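Local structure of aryl esterase (Mycobacterium smegmatis, 2Q0Q) at residues A39-A44 and N200-G205; L84-I89 and E210-L215; L109-L114 and S169-F174; E163-Y168 and F179-S184. The protein probably hydrolyses aryl esters and transfers acyl groups to alcohols in water, as an oligomeric enzyme of the SGNH hydrolase family. One frame throughout, in Å; residues are numbered along the deposited sequence.

Contact 1: residues A39-A44 and N200-G205; sequences AQQLGA and NNRDLG
Q40 and Q41, neighbours on the last turn of helix 34-42, both present their amides to the guanidinium group of R202 on helix 198-215. The two helices lie side by side on one face of the parallel sheet in this three-layer alpha/beta/alpha SGNH-hydrolase fold, and the three polar side chains meet at the surface. Just beyond the glutamines, after L42, the chain leaves the helix at G43, which has positive phi. The R202 chain bends at chi2 (80°), which swings it across to helix 34-42, where it also packs on V37. Q40 runs extended beyond CG and brings OE1 to the edge of the guanidinium, near its plane, 3.4 Å from R202 NH1. The side chains cross at about a right angle, with the amide turned 47° from the guanidinium, and the N-H...O angle is 138°, so this hydrogen bond is weak. The other end of the amide, NE2, makes a weak bond of its own to the D31 carbonyl. Beside this pair the backbones are nearest, Q41 CA to G205 CA 7.7 Å, and G205 brings no side chain between the helices. Q41 also packs on V206, next to G205, and on A209 a turn further along. Its chain bends at chi2 as well, and its amide plane is turned well away from that of the guanidinium. Q41 NE2 comes obliquely to within 3.5 Å of R202 NH2; both are donors, so the two nitrogens touch without a bond.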
loop_
_atom_site.group_PDB
_atom_site.type_symbol
_atom_site.label_atom_id
_atom_site.label_comp_id
_atom_site.label_asym_id
_atom_site.label_seq_id
_atom_site.Cartn_x
_atom_site.Cartn_y
_atom_site.Cartn_z
ATOM N N ALA G 39 33.202 -13.359 -23.768
ATOM C CA ALA G 39 34.039 -14.189 -22.903
ATOM C C ALA G 39 35.221 -14.800 -23.669
ATOM O O ALA G 39 36.357 -14.806 -23.162
ATOM C CB ALA G 39 33.190 -15.274 -22.243
ATOM N N GLN G 40 34.925 -15.323 -24.873
ATOM C CA GLN G 40 35.929 -15.870 -25.817
ATOM C C GLN G 40 36.997 -14.838 -26.120
ATOM O O GLN G 40 38.201 -15.108 -26.043
ATOM C CB GLN G 40 35.308 -16.214 -27.184
ATOM C CG GLN G 40 34.417 -17.434 -27.275
ATOM C CD GLN G 40 33.674 -17.477 -28.630
ATOM O OE1 GLN G 40 34.254 -17.180 -29.686
ATOM N NE2 GLN G 40 32.388 -17.831 -28.593
ATOM N N GLN G 41 36.527 -13.659 -26.510
ATOM C CA GLN G 41 37.403 -12.599 -26.970
ATOM C C GLN G 41 38.288 -12.087 -25.842
ATOM O O GLN G 41 39.448 -11.766 -26.071
ATOM C CB GLN G 41 36.585 -11.459 -27.583
ATOM C CG GLN G 41 35.920 -11.827 -28.905
ATOM C CD GLN G 41 36.903 -11.970 -30.043
ATOM O OE1 GLN G 41 37.650 -11.048 -30.358
ATOM N NE2 GLN G 41 36.890 -13.127 -30.679
ATOM N N LEU G 42 37.746 -12.016 -24.634
ATOM C CA LEU G 42 38.493 -11.502 -23.496
ATOM C C LEU G 42 39.500 -12.524 -22.966
ATOM O O LEU G 42 40.612 -12.167 -22.588
ATOM C CB LEU G 42 37.526 -11.096 -22.390
ATOM C CG LEU G 42 36.772 -9.795 -22.598
ATOM C CD1 LEU G 42 35.685 -9.622 -21.529
ATOM C CD2 LEU G 42 37.749 -8.605 -22.637
ATOM N N GLY G 43 39.096 -13.787 -22.930
ATOM C CA GLY G 43 39.982 -14.862 -22.503
ATOM C C GLY G 43 40.022 -15.033 -21.006
ATOM O O GLY G 43 39.232 -14.434 -20.270
ATOM N N ALA G 44 40.954 -15.869 -20.563
ATOM C CA ALA G 44 40.967 -16.373 -19.204
ATOM C C ALA G 44 41.361 -15.353 -18.118
ATOM O O ALA G 44 41.195 -15.635 -16.924
ATOM C CB ALA G 44 41.866 -17.618 -19.124
ATOM N N ASN G 200 24.894 -10.170 -35.667
ATOM C CA ASN G 200 24.653 -9.138 -34.625
ATOM C C ASN G 200 25.347 -9.460 -33.306
ATOM O O ASN G 200 25.989 -8.582 -32.702
ATOM C CB ASN G 200 23.162 -9.003 -34.287
ATOM C CG ASN G 200 22.345 -8.347 -35.331
ATOM O OD1 ASN G 200 21.103 -8.405 -35.287
ATOM N ND2 ASN G 200 23.006 -7.694 -36.290
ATOM N N ASN G 201 25.178 -10.709 -32.839
ATOM C CA ASN G 201 25.749 -11.132 -31.554
ATOM C C ASN G 201 27.269 -11.099 -31.603
ATOM O O ASN G 201 27.946 -10.573 -30.716
ATOM C CB ASN G 201 25.292 -12.538 -31.191
ATOM C CG ASN G 201 23.956 -12.547 -30.501
ATOM O OD1 ASN G 201 23.866 -12.174 -29.335
ATOM N ND2 ASN G 201 22.900 -12.954 -31.231
ATOM N N ARG G 202 27.814 -11.648 -32.676
ATOM C CA ARG G 202 29.259 -11.676 -32.837
ATOM C C ARG G 202 29.888 -10.273 -32.870
ATOM O O ARG G 202 30.882 -10.015 -32.191
ATOM C CB ARG G 202 29.599 -12.460 -34.098
ATOM C CG ARG G 202 31.063 -12.534 -34.465
ATOM C CD ARG G 202 31.705 -13.577 -33.647
ATOM N NE ARG G 202 33.141 -13.604 -33.854
ATOM C CZ ARG G 202 33.951 -14.454 -33.235
ATOM N NH1 ARG G 202 33.464 -15.345 -32.386
ATOM N NH2 ARG G 202 35.251 -14.419 -33.485
ATOM N N ASP G 203 29.329 -9.368 -33.665
ATOM C CA ASP G 203 29.899 -8.030 -33.764
ATOM C C ASP G 203 29.819 -7.246 -32.451
ATOM O O ASP G 203 30.746 -6.488 -32.119
ATOM C CB ASP G 203 29.198 -7.215 -34.861
ATOM C CG ASP G 203 29.466 -7.742 -36.268
ATOM O OD1 ASP G 203 30.531 -8.354 -36.521
ATOM O OD2 ASP G 203 28.602 -7.513 -37.143
ATOM N N LEU G 204 28.696 -7.391 -31.751
ATOM C CA LEU G 204 28.506 -6.705 -30.470
ATOM C C LEU G 204 29.515 -7.213 -29.430
ATOM O O LEU G 204 30.098 -6.428 -28.676
ATOM C CB LEU G 204 27.081 -6.883 -29.935
ATOM C CG LEU G 204 26.767 -5.993 -28.719
ATOM C CD1 LEU G 204 26.932 -4.510 -29.073
ATOM C CD2 LEU G 204 25.406 -6.255 -28.180
ATOM N N GLY G 205 29.703 -8.525 -29.400
ATOM C CA GLY G 205 30.709 -9.154 -28.519
ATOM C C GLY G 205 32.155 -8.702 -28.734
ATOM O O GLY G 205 32.915 -8.474 -27.769
#

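Contact 2: residues L84-I89 and E210-L215; sequences LDLVII and EQVRSL
L86 overlaps two side chains of helix 198-215 at once, one with each methyl. Its CD2 lies 3.8 Å from V212 CG2, the two chains slanting past each other, while its CD1 meets L215 CD1 at 4.1 Å and nearly at a right angle. A chi1 of -179° carries the branched end away from the residue's own N and out from the strand toward the helix. Two residues on, I88 points to the same side of the strand, and its CD1 comes within 3.9 Å of V212 CG2, which thereby touches both strand residues. V212 CG1, the other branch, is turned to L42 on helix 34-42. Strand 86-90 is the middle strand of the five-stranded parallel sheet of the SGNH-hydrolase fold, and the C-terminal helix packs on one of its faces. The short axes of 86-89 and 210-215 pass 10.5 Å apart and run mostly against each other, at 145°; the CA atoms of L86 and V212 are 7.9 Å apart. I5 of the adjoining strand 3-9 and L38 of helix 34-42 join the same apolar layer around I88 and V212, and L215 rests also on P178.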
loop_
_atom_site.group_PDB
_atom_site.type_symbol
_atom_site.label_atom_id
_atom_site.label_comp_id
_atom_site.label_asym_id
_atom_site.label_seq_id
_atom_site.Cartn_x
_atom_site.Cartn_y
_atom_site.Cartn_z
ATOM N N LEU G 84 33.233 -7.619 -8.130
ATOM C CA LEU G 84 32.964 -7.258 -9.520
ATOM C C LEU G 84 33.870 -6.115 -9.931
ATOM O O LEU G 84 34.194 -5.238 -9.121
ATOM C CB LEU G 84 31.500 -6.833 -9.712
ATOM C CG LEU G 84 30.431 -7.933 -9.657
ATOM C CD1 LEU G 84 29.037 -7.300 -9.804
ATOM C CD2 LEU G 84 30.642 -8.999 -10.726
ATOM N N ASP G 85 34.274 -6.158 -11.193
ATOM C CA ASP G 85 35.119 -5.132 -11.776
ATOM C C ASP G 85 34.349 -4.195 -12.692
ATOM O O ASP G 85 34.652 -3.000 -12.741
ATOM C CB ASP G 85 36.300 -5.777 -12.501
ATOM C CG ASP G 85 37.220 -6.492 -11.536
ATOM O OD1 ASP G 85 37.029 -7.720 -11.305
ATOM O OD2 ASP G 85 38.064 -5.798 -10.921
ATOM N N LEU G 86 33.355 -4.729 -13.393
ATOM C CA LEU G 86 32.577 -3.947 -14.358
ATOM C C LEU G 86 31.155 -4.523 -14.523
ATOM O O LEU G 86 30.949 -5.738 -14.488
ATOM C CB LEU G 86 33.305 -3.913 -15.706
ATOM C CG LEU G 86 32.647 -3.125 -16.838
ATOM C CD1 LEU G 86 32.668 -1.630 -16.553
ATOM C CD2 LEU G 86 33.327 -3.438 -18.178
ATOM N N VAL G 87 30.179 -3.636 -14.638
ATOM C CA VAL G 87 28.808 -4.020 -14.931
ATOM C C VAL G 87 28.407 -3.353 -16.256
ATOM O O VAL G 87 28.415 -2.133 -16.365
ATOM C CB VAL G 87 27.830 -3.576 -13.824
ATOM C CG1 VAL G 87 26.424 -4.072 -14.129
ATOM C CG2 VAL G 87 28.305 -4.069 -12.462
ATOM N N ILE G 88 28.106 -4.172 -17.257
ATOM C CA ILE G 88 27.592 -3.698 -18.528
ATOM C C ILE G 88 26.086 -3.758 -18.470
ATOM O O ILE G 88 25.517 -4.834 -18.236
ATOM C CB ILE G 88 28.070 -4.604 -19.681
ATOM C CG1 ILE G 88 29.606 -4.564 -19.777
ATOM C CG2 ILE G 88 27.376 -4.241 -21.034
ATOM C CD1 ILE G 88 30.195 -5.483 -20.847
ATOM N N ILE G 89 25.437 -2.616 -18.697
ATOM C CA ILE G 89 23.988 -2.576 -18.675
ATOM C C ILE G 89 23.460 -2.143 -20.050
ATOM O O ILE G 89 23.682 -0.992 -20.510
ATOM C CB ILE G 89 23.433 -1.604 -17.616
ATOM C CG1 ILE G 89 24.161 -1.724 -16.276
ATOM C CG2 ILE G 89 21.903 -1.810 -17.444
ATOM C CD1 ILE G 89 23.654 -0.686 -15.306
ATOM N N GLU G 210 36.626 -5.027 -26.736
ATOM C CA GLU G 210 37.524 -3.880 -26.750
ATOM C C GLU G 210 37.166 -2.857 -25.654
ATOM O O GLU G 210 38.038 -2.298 -24.989
ATOM C CB GLU G 210 37.506 -3.240 -28.159
ATOM C CG GLU G 210 38.441 -2.055 -28.318
ATOM C CD GLU G 210 37.807 -0.706 -27.940
ATOM O OE1 GLU G 210 36.549 -0.587 -27.986
ATOM O OE2 GLU G 210 38.628 0.171 -27.445
ATOM N N GLN G 211 35.872 -2.620 -25.472
ATOM C CA GLN G 211 35.426 -1.665 -24.479
ATOM C C GLN G 211 35.852 -2.118 -23.078
ATOM O O GLN G 211 36.368 -1.311 -22.312
ATOM C CB GLN G 211 33.908 -1.520 -24.533
ATOM C CG GLN G 211 33.432 -0.808 -25.776
ATOM C CD GLN G 211 33.638 0.675 -25.648
ATOM O OE1 GLN G 211 32.966 1.321 -24.830
ATOM N NE2 GLN G 211 34.608 1.214 -26.387
ATOM N N VAL G 212 35.627 -3.397 -22.757
ATOM C CA VAL G 212 36.018 -3.958 -21.461
ATOM C C VAL G 212 37.511 -3.818 -21.197
ATOM O O VAL G 212 37.918 -3.359 -20.127
ATOM C CB VAL G 212 35.618 -5.433 -21.357
ATOM C CG1 VAL G 212 36.266 -6.092 -20.117
ATOM C CG2 VAL G 212 34.108 -5.546 -21.259
ATOM N N ARG G 213 38.339 -4.215 -22.153
ATOM C CA ARG G 213 39.769 -4.097 -21.941
ATOM C C ARG G 213 40.171 -2.638 -21.765
ATOM O O ARG G 213 41.121 -2.333 -21.056
ATOM C CB ARG G 213 40.545 -4.676 -23.111
ATOM C CG ARG G 213 40.432 -6.170 -23.294
ATOM C CD ARG G 213 41.231 -6.571 -24.520
ATOM N NE ARG G 213 40.796 -7.858 -25.055
ATOM C CZ ARG G 213 40.074 -8.038 -26.164
ATOM N NH1 ARG G 213 39.678 -7.029 -26.953
ATOM N NH2 ARG G 213 39.759 -9.269 -26.507
ATOM N N SER G 214 39.460 -1.734 -22.436
ATOM C CA SER G 214 39.788 -0.324 -22.379
ATOM C C SER G 214 39.522 0.301 -21.004
ATOM O O SER G 214 40.229 1.224 -20.590
ATOM C CB SER G 214 39.002 0.427 -23.456
ATOM O OG SER G 214 38.869 1.776 -23.089
ATOM N N LEU G 215 38.491 -0.206 -20.324
ATOM C CA LEU G 215 38.049 0.330 -19.037
ATOM C C LEU G 215 38.754 -0.269 -17.825
ATOM O O LEU G 215 38.753 0.330 -16.744
ATOM C CB LEU G 215 36.548 0.108 -18.874
ATOM C CG LEU G 215 35.692 0.968 -19.788
ATOM C CD1 LEU G 215 34.230 0.604 -19.648
ATOM C CD2 LEU G 215 35.936 2.470 -19.524
#

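Contact 3: residues L109-L114 and S169-F174; sequences LGMSVL and SALASF
Two helices, 104-119 and 164-175, approach closely where S112 CA and L171 CA stand 7.2 Å apart, a spacing consistent with the small serine at this point. Both helices belong to the layer that backs one face of the parallel sheet in this alpha/beta/alpha SGNH-hydrolase fold. L171 carries its half of the contact: with CG anti to the backbone N (chi1 172°), it reaches straight over to the backbone of the other helix and spreads its methyls against it. CD1 presses on S112 CB at 3.6 Å, whereas CD2 sits 3.7 Å from S112 N and 3.8 Å from CG of M111, modelled as selenomethionine. M111 starts toward the leucine, then folds at chi2 and chi3, so its selenium end departs and lies on Y168 instead. The second subunit also packs here, with its W149 against L171 and its T64 against S112; one turn on, F174 meets W149, F150 and H147 of that subunit through its ring. No polar bond links the two helices here. The S112 hydroxyl turns back to its own helix, where OG donates to L109 O at 2.6 Å, a carbonyl that also accepts from V113 N.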
loop_
_atom_site.group_PDB
_atom_site.type_symbol
_atom_site.label_atom_id
_atom_site.label_comp_id
_atom_site.label_asym_id
_atom_site.label_seq_id
_atom_site.Cartn_x
_atom_site.Cartn_y
_atom_site.Cartn_z
ATOM N N LEU G 109 15.919 7.990 -17.331
ATOM C CA LEU G 109 15.806 8.095 -15.884
ATOM C C LEU G 109 15.809 6.710 -15.207
ATOM O O LEU G 109 16.449 6.535 -14.168
ATOM C CB LEU G 109 14.577 8.917 -15.506
ATOM C CG LEU G 109 14.725 10.423 -15.756
ATOM C CD1 LEU G 109 13.357 11.071 -15.870
ATOM C CD2 LEU G 109 15.539 11.091 -14.660
ATOM N N GLY G 110 15.143 5.731 -15.816
ATOM C CA GLY G 110 15.199 4.356 -15.327
ATOM C C GLY G 110 16.619 3.815 -15.390
ATOM O O GLY G 110 17.095 3.202 -14.449
HETATM N N MSE G 111 17.309 4.055 -16.503
HETATM C CA MSE G 111 18.730 3.725 -16.609
HETATM C C MSE G 111 19.572 4.417 -15.533
HETATM O O MSE G 111 20.471 3.796 -14.978
HETATM C CB MSE G 111 19.260 4.062 -18.022
HETATM C CG MSE G 111 20.777 3.830 -18.205
HETATM SE SE MSE G 111 21.363 1.945 -17.894
HETATM C CE MSE G 111 20.848 1.186 -19.661
ATOM N N SER G 112 19.277 5.682 -15.221
ATOM C CA SER G 112 20.023 6.416 -14.164
ATOM C C SER G 112 19.904 5.757 -12.773
ATOM O O SER G 112 20.857 5.746 -12.009
ATOM C CB SER G 112 19.586 7.890 -14.076
ATOM O OG SER G 112 18.394 8.088 -13.298
ATOM N N VAL G 113 18.728 5.218 -12.476
ATOM C CA VAL G 113 18.530 4.412 -11.272
ATOM C C VAL G 113 19.483 3.201 -11.245
ATOM O O VAL G 113 20.119 2.939 -10.229
ATOM C CB VAL G 113 17.050 3.957 -11.153
ATOM C CG1 VAL G 113 16.874 2.934 -10.034
ATOM C CG2 VAL G 113 16.131 5.158 -10.918
ATOM N N LEU G 114 19.570 2.468 -12.349
ATOM C CA LEU G 114 20.456 1.302 -12.429
ATOM C C LEU G 114 21.949 1.695 -12.266
ATOM O O LEU G 114 22.707 1.050 -11.513
ATOM C CB LEU G 114 20.217 0.554 -13.753
ATOM C CG LEU G 114 18.798 -0.011 -13.977
ATOM C CD1 LEU G 114 18.669 -0.679 -15.323
ATOM C CD2 LEU G 114 18.430 -0.997 -12.920
ATOM N N SER G 169 23.749 8.798 -23.817
ATOM C CA SER G 169 25.021 9.510 -23.883
ATOM C C SER G 169 25.035 10.761 -22.996
ATOM O O SER G 169 26.027 11.033 -22.292
ATOM C CB SER G 169 25.362 9.901 -25.309
ATOM O OG SER G 169 26.662 10.470 -25.369
ATOM N N ALA G 170 23.943 11.512 -23.054
ATOM C CA ALA G 170 23.733 12.691 -22.204
ATOM C C ALA G 170 23.789 12.312 -20.741
ATOM O O ALA G 170 24.502 12.953 -19.964
ATOM C CB ALA G 170 22.387 13.337 -22.489
ATOM N N LEU G 171 23.021 11.287 -20.389
ATOM C CA LEU G 171 22.963 10.798 -19.005
ATOM C C LEU G 171 24.359 10.439 -18.524
ATOM O O LEU G 171 24.817 10.892 -17.454
ATOM C CB LEU G 171 22.053 9.577 -18.942
ATOM C CG LEU G 171 22.081 8.872 -17.588
ATOM C CD1 LEU G 171 21.558 9.794 -16.472
ATOM C CD2 LEU G 171 21.296 7.573 -17.641
ATOM N N ALA G 172 25.036 9.592 -19.294
ATOM C CA ALA G 172 26.359 9.064 -18.894
ATOM C C ALA G 172 27.393 10.188 -18.768
ATOM O O ALA G 172 28.238 10.210 -17.864
ATOM C CB ALA G 172 26.845 8.031 -19.900
ATOM N N SER G 173 27.337 11.132 -19.696
ATOM C CA SER G 173 28.218 12.288 -19.615
ATOM C C SER G 173 28.000 13.074 -18.316
ATOM O O SER G 173 28.941 13.430 -17.627
ATOM C CB SER G 173 28.026 13.200 -20.829
ATOM O OG SER G 173 28.785 14.372 -20.633
ATOM N N PHE G 174 26.740 13.305 -17.989
ATOM C CA PHE G 174 26.364 14.007 -16.771
ATOM C C PHE G 174 26.790 13.250 -15.513
ATOM O O PHE G 174 27.281 13.857 -14.551
ATOM C CB PHE G 174 24.859 14.192 -16.745
ATOM C CG PHE G 174 24.358 15.039 -15.603
ATOM C CD1 PHE G 174 23.900 14.455 -14.420
ATOM C CD2 PHE G 174 24.278 16.413 -15.717
ATOM C CE1 PHE G 174 23.431 15.220 -13.364
ATOM C CE2 PHE G 174 23.784 17.189 -14.662
ATOM C CZ PHE G 174 23.351 16.595 -13.482
#

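Contact 4: residues E163-Y168 and F179-S184; sequences ELARVY and FFDAGS
A165 and Y168, one turn apart on helix 164-175, face F179 and D181 of the edge strand 179-181. Helix 164-175 lies in the beta-alpha-beta crossover from strand 133-138 to strand 179-181, and its segment runs almost exactly antiparallel to the latter, at 174° with axes 9.0 Å apart. E163 comes first, its OE2 turned to R166 rather than to the strand. A165 follows: its CB lies against the D181 carboxylate, 3.5 Å from OD2, and its O and CA both approach F179 CZ from the helix side, O at 3.6 Å. R166 faces away from the strand and forms a salt bridge to E163 OE2, side-on, through NE and NH2 in the guanidinium plane; it also packs on L152 of the second subunit. Y168 brings CB to 3.6 Å from F179 CE1, placed obliquely to that ring. Its own ring leads away from F179, the side chain packing on V136 and S138, and OH hydrogen-bonds to L91 O. F179 thus bridges one helical turn. D181 OD1 accepts from G183 N at 2.8 Å in an Asx turn. Helix and strand therefore meet by van der Waals packing without any hydrogen bond across, while the acid in contact with the A165 methyl has OD1 held by G183 N and S138 OG, neither of them from the helix, which should help keep the carboxylate in place.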
loop_
_atom_site.group_PDB
_atom_site.type_symbol
_atom_site.label_atom_id
_atom_site.label_comp_id
_atom_site.label_asym_id
_atom_site.label_seq_id
_atom_site.Cartn_x
_atom_site.Cartn_y
_atom_site.Cartn_z
ATOM N N GLU G 163 16.282 7.247 -30.222
ATOM C CA GLU G 163 16.696 8.346 -29.326
ATOM C C GLU G 163 17.539 7.920 -28.123
ATOM O O GLU G 163 18.048 8.778 -27.400
ATOM C CB GLU G 163 15.471 9.099 -28.813
ATOM C CG GLU G 163 14.587 9.663 -29.931
ATOM C CD GLU G 163 15.371 10.524 -30.898
ATOM O OE1 GLU G 163 15.289 10.281 -32.131
ATOM O OE2 GLU G 163 16.070 11.447 -30.421
ATOM N N LEU G 164 17.684 6.618 -27.904
ATOM C CA LEU G 164 18.315 6.146 -26.661
ATOM C C LEU G 164 19.815 6.399 -26.642
ATOM O O LEU G 164 20.384 6.707 -25.604
ATOM C CB LEU G 164 18.013 4.675 -26.424
ATOM C CG LEU G 164 16.536 4.394 -26.137
ATOM C CD1 LEU G 164 16.274 2.910 -26.019
ATOM C CD2 LEU G 164 16.090 5.117 -24.893
ATOM N N ALA G 165 20.484 6.296 -27.795
ATOM C CA ALA G 165 21.896 6.621 -27.808
ATOM C C ALA G 165 22.095 8.079 -27.370
ATOM O O ALA G 165 23.010 8.381 -26.592
ATOM C CB ALA G 165 22.497 6.391 -29.185
ATOM N N ARG G 166 21.232 8.978 -27.851
ATOM C CA ARG G 166 21.350 10.381 -27.492
ATOM C C ARG G 166 21.132 10.627 -25.997
ATOM O O ARG G 166 21.950 11.279 -25.344
ATOM C CB ARG G 166 20.355 11.227 -28.296
ATOM C CG ARG G 166 20.495 12.713 -28.016
ATOM C CD ARG G 166 19.680 13.554 -28.963
ATOM N NE ARG G 166 18.246 13.290 -28.833
ATOM C CZ ARG G 166 17.451 13.837 -27.912
ATOM N NH1 ARG G 166 17.934 14.681 -27.000
ATOM N NH2 ARG G 166 16.152 13.529 -27.890
ATOM N N VAL G 167 20.013 10.137 -25.488
ATOM C CA VAL G 167 19.657 10.403 -24.100
ATOM C C VAL G 167 20.586 9.647 -23.133
ATOM O O VAL G 167 20.920 10.192 -22.091
ATOM C CB VAL G 167 18.128 10.148 -23.760
ATOM C CG1 VAL G 167 17.235 11.018 -24.640
ATOM C CG2 VAL G 167 17.748 8.687 -23.881
ATOM N N TYR G 168 21.000 8.421 -23.474
ATOM C CA TYR G 168 21.924 7.675 -22.618
ATOM C C TYR G 168 23.326 8.288 -22.653
ATOM O O TYR G 168 24.027 8.292 -21.624
ATOM C CB TYR G 168 22.044 6.184 -22.999
ATOM C CG TYR G 168 20.894 5.257 -22.601
ATOM C CD1 TYR G 168 19.675 5.738 -22.124
ATOM C CD2 TYR G 168 21.024 3.880 -22.774
ATOM C CE1 TYR G 168 18.631 4.862 -21.792
ATOM C CE2 TYR G 168 19.995 3.007 -22.444
ATOM C CZ TYR G 168 18.805 3.504 -21.962
ATOM O OH TYR G 168 17.797 2.629 -21.639
ATOM N N PHE G 179 30.031 5.281 -21.545
ATOM C CA PHE G 179 28.912 4.967 -22.425
ATOM C C PHE G 179 29.396 4.251 -23.691
ATOM O O PHE G 179 30.481 4.552 -24.210
ATOM C CB PHE G 179 28.181 6.258 -22.817
ATOM C CG PHE G 179 27.225 6.085 -23.958
ATOM C CD1 PHE G 179 25.967 5.514 -23.741
ATOM C CD2 PHE G 179 27.583 6.474 -25.246
ATOM C CE1 PHE G 179 25.085 5.343 -24.792
ATOM C CE2 PHE G 179 26.685 6.305 -26.309
ATOM C CZ PHE G 179 25.443 5.735 -26.072
ATOM N N PHE G 180 28.571 3.338 -24.201
ATOM C CA PHE G 180 28.791 2.733 -25.524
ATOM C C PHE G 180 27.451 2.509 -26.231
ATOM O O PHE G 180 26.510 2.012 -25.639
ATOM C CB PHE G 180 29.553 1.415 -25.393
ATOM C CG PHE G 180 29.768 0.693 -26.703
ATOM C CD1 PHE G 180 30.746 1.117 -27.594
ATOM C CD2 PHE G 180 28.995 -0.424 -27.036
ATOM C CE1 PHE G 180 30.927 0.457 -28.829
ATOM C CE2 PHE G 180 29.181 -1.092 -28.241
ATOM C CZ PHE G 180 30.151 -0.658 -29.133
ATOM N N ASP G 181 27.389 2.847 -27.512
ATOM C CA ASP G 181 26.195 2.645 -28.297
ATOM C C ASP G 181 26.332 1.378 -29.121
ATOM O O ASP G 181 27.080 1.339 -30.111
ATOM C CB ASP G 181 25.962 3.852 -29.223
ATOM C CG ASP G 181 24.711 3.708 -30.111
ATOM O OD1 ASP G 181 23.837 2.863 -29.817
ATOM O OD2 ASP G 181 24.635 4.454 -31.125
ATOM N N ALA G 182 25.534 0.383 -28.774
ATOM C CA ALA G 182 25.506 -0.862 -29.526
ATOM C C ALA G 182 25.095 -0.602 -30.973
ATOM O O ALA G 182 25.545 -1.297 -31.880
ATOM C CB ALA G 182 24.578 -1.849 -28.876
ATOM N N GLY G 183 24.273 0.426 -31.190
ATOM C CA GLY G 183 23.848 0.801 -32.527
ATOM C C GLY G 183 24.972 1.366 -33.375
ATOM O O GLY G 183 24.792 1.465 -34.585
ATOM N N SER G 184 26.104 1.772 -32.767
ATOM C CA SER G 184 27.290 2.219 -33.547
ATOM C C SER G 184 27.994 1.073 -34.308
ATOM O O SER G 184 28.773 1.327 -35.252
ATOM C CB SER G 184 28.292 2.967 -32.642
ATOM O OG SER G 184 28.958 2.108 -31.723
#

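In the fold
Contacts 1 and 2 share helix 198-215, on one side of the sheet; their centres are 12 Å apart, and L42 CD1 packs on V212 CG1 at 3.8 Å. Contacts 3 and 4 share helix 164-175 on the other side, with centres 11 Å apart, joined where M111 CE touches Y168 CE2 at 3.4 Å; both also touch the second subunit. The sheet separates contact 1 from contact 3, about 25 Å between centres. Contact 4 reaches the sheet through strand 179-181, and just beyond it A182 CB touches L204 CD1 of contact 1 at 3.6 Å. S11, D192 and H195 probably form the catalytic triad, and H195 lies just before helix 198-215.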